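Local coordinates for protein esterase (Uncultured bacterium, PDB 5EGN) that degrades N-acyl homoserine lactones, the signals of bacterial quorum sensing, as an esterase and lactonase that probably works by serine hydrolase chemistry, at residues 33-36 and 37-40. The protein carries 2 engineered substitutions. Residues are numbered along the deposited sequence; the frame is centred on the assembly and turned at random.
Sequences GIWY and FQTF
The short, weakly bonded helical turn after strand 21-25 is tied together by the Trp35 carbonyl, which gathers three donors from Gln38 and Thr39. Thr39 N approaches Trp35 O at 2.7 Å, nearly in line with the C=O bond, whereas Gln38 N and Thr39 OG1 come in from opposite sides, well out of the carbonyl plane. Thr39 OG1 stands beside its own backbone N (chi1 -61°), which brings it to 2.7 Å from Trp35 O. A water bridges the same turn, giving hydrogen bonds to Ile34 O and Gln38 OE1 and accepting one from Phe37 N. The bent Gln38 side chain sets OE1 at the edge of the indole, 3.5 Å from Trp35 CE3, while its NE2 binds Gln245 O and Asn253 OD1. Within the alpha/beta hydrolase fold, the Trp35 indole packs against Phe24 and Val50 on central-sheet strands 21-25 and 47-51, and the other side of the turn carries an aromatic cluster. With CG anti to the backbone N (chi1 179°), the Tyr36 ring swings out beside Phe37 and turns its CD2 edge to the Phe37 face, a T-shaped pair with centroids 5.4 Å apart. Phe40 CE2 meets Tyr36 CD1 at 3.8 Å, the rings lying obliquely. The phenol hydroxyl is hydrogen-bonded to His168 of the second subunit; an alanine replacing Tyr36 would probably leave that histidine without this partner and open a gap between Phe37 and Phe40.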
loop_
_atom_site.group_PDB
_atom_site.type_symbol
_atom_site.label_atom_id
_atom_site.label_comp_id
_atom_site.label_asym_id
_atom_site.label_seq_id
_atom_site.Cartn_x
_atom_site.Cartn_y
_atom_site.Cartn_z
ATOM N N GLY A 33 -4.695 -0.184 1.214
ATOM C CA GLY A 33 -3.271 -0.394 1.023
ATOM C C GLY A 33 -2.927 -1.853 0.782
ATOM O O GLY A 33 -2.058 -2.166 -0.025
ATOM N N ILE A 34 -3.637 -2.746 1.468
ATOM C CA ILE A 34 -3.431 -4.193 1.349
ATOM C C ILE A 34 -3.429 -4.705 -0.100
ATOM O O ILE A 34 -2.922 -5.794 -0.371
ATOM C CB ILE A 34 -4.511 -4.974 2.151
ATOM C CG1 ILE A 34 -4.039 -6.394 2.481
ATOM C CG2 ILE A 34 -5.837 -5.000 1.398
ATOM C CD1 ILE A 34 -4.982 -7.159 3.384
ATOM N N TRP A 35 -3.976 -3.921 -1.027
ATOM C CA TRP A 35 -4.044 -4.341 -2.423
ATOM C C TRP A 35 -2.887 -3.811 -3.270
ATOM O O TRP A 35 -2.980 -3.802 -4.504
ATOM C CB TRP A 35 -5.372 -3.894 -3.037
ATOM C CG TRP A 35 -6.571 -4.471 -2.357
ATOM C CD1 TRP A 35 -7.501 -3.793 -1.626
ATOM C CD2 TRP A 35 -6.968 -5.848 -2.338
ATOM N NE1 TRP A 35 -8.458 -4.661 -1.160
ATOM C CE2 TRP A 35 -8.153 -5.930 -1.582
ATOM C CE3 TRP A 35 -6.438 -7.020 -2.889
ATOM C CZ2 TRP A 35 -8.819 -7.134 -1.362
ATOM C CZ3 TRP A 35 -7.102 -8.217 -2.670
ATOM C CH2 TRP A 35 -8.280 -8.264 -1.912
ATOM N N TYR A 36 -1.805 -3.389 -2.612
ATOM C CA TYR A 36 -0.684 -2.728 -3.284
ATOM C C TYR A 36 -0.126 -3.546 -4.444
ATOM O O TYR A 36 0.175 -3.004 -5.504
ATOM C CB TYR A 36 0.445 -2.411 -2.285
ATOM C CG TYR A 36 1.643 -1.743 -2.934
ATOM C CD1 TYR A 36 1.563 -0.435 -3.396
ATOM C CD2 TYR A 36 2.839 -2.427 -3.112
ATOM C CE1 TYR A 36 2.640 0.176 -4.008
ATOM C CE2 TYR A 36 3.926 -1.820 -3.725
ATOM C CZ TYR A 36 3.817 -0.520 -4.169
ATOM O OH TYR A 36 4.887 0.090 -4.777
ATOM N N PHE A 37 -0.002 -4.852 -4.249
ATOM C CA PHE A 37 0.588 -5.692 -5.282
ATOM C C PHE A 37 -0.405 -6.080 -6.374
ATOM O O PHE A 37 -0.010 -6.618 -7.408
ATOM C CB PHE A 37 1.190 -6.956 -4.670
ATOM C CG PHE A 37 2.350 -6.696 -3.757
ATOM C CD1 PHE A 37 3.575 -6.291 -4.261
ATOM C CD2 PHE A 37 2.217 -6.866 -2.391
ATOM C CE1 PHE A 37 4.645 -6.055 -3.413
ATOM C CE2 PHE A 37 3.279 -6.633 -1.540
ATOM C CZ PHE A 37 4.495 -6.227 -2.052
ATOM N N GLN A 38 -1.687 -5.810 -6.148
ATOM C CA GLN A 38 -2.712 -6.107 -7.144
ATOM C C GLN A 38 -3.100 -4.859 -7.926
ATOM O O GLN A 38 -3.276 -4.902 -9.143
ATOM C CB GLN A 38 -3.956 -6.706 -6.484
ATOM C CG GLN A 38 -3.805 -8.150 -6.036
ATOM C CD GLN A 38 -2.965 -8.293 -4.784
ATOM O OE1 GLN A 38 -3.155 -7.569 -3.809
ATOM N NE2 GLN A 38 -2.028 -9.234 -4.807
ATOM N N THR A 39 -3.215 -3.750 -7.202
ATOM C CA THR A 39 -3.767 -2.503 -7.723
ATOM C C THR A 39 -3.161 -2.041 -9.047
ATOM O O THR A 39 -3.884 -1.745 -9.996
ATOM C CB THR A 39 -3.596 -1.367 -6.697
ATOM O OG1 THR A 39 -4.299 -1.701 -5.495
ATOM C CG2 THR A 39 -4.136 -0.058 -7.248
ATOM N N PHE A 40 -1.837 -1.994 -9.112
ATOM C CA PHE A 40 -1.159 -1.382 -10.250
ATOM C C PHE A 40 -0.867 -2.330 -11.424
ATOM O O PHE A 40 -0.956 -1.906 -12.577
ATOM C CB PHE A 40 0.130 -0.711 -9.768
ATOM C CG PHE A 40 -0.104 0.335 -8.716
ATOM C CD1 PHE A 40 -0.487 1.618 -9.072
ATOM C CD2 PHE A 40 0.031 0.031 -7.372
ATOM C CE1 PHE A 40 -0.717 2.581 -8.108
ATOM C CE2 PHE A 40 -0.197 0.990 -6.403
ATOM C CZ PHE A 40 -0.573 2.267 -6.771
HETATM O O HOH W 1 -0.922 -6.573 -2.272
#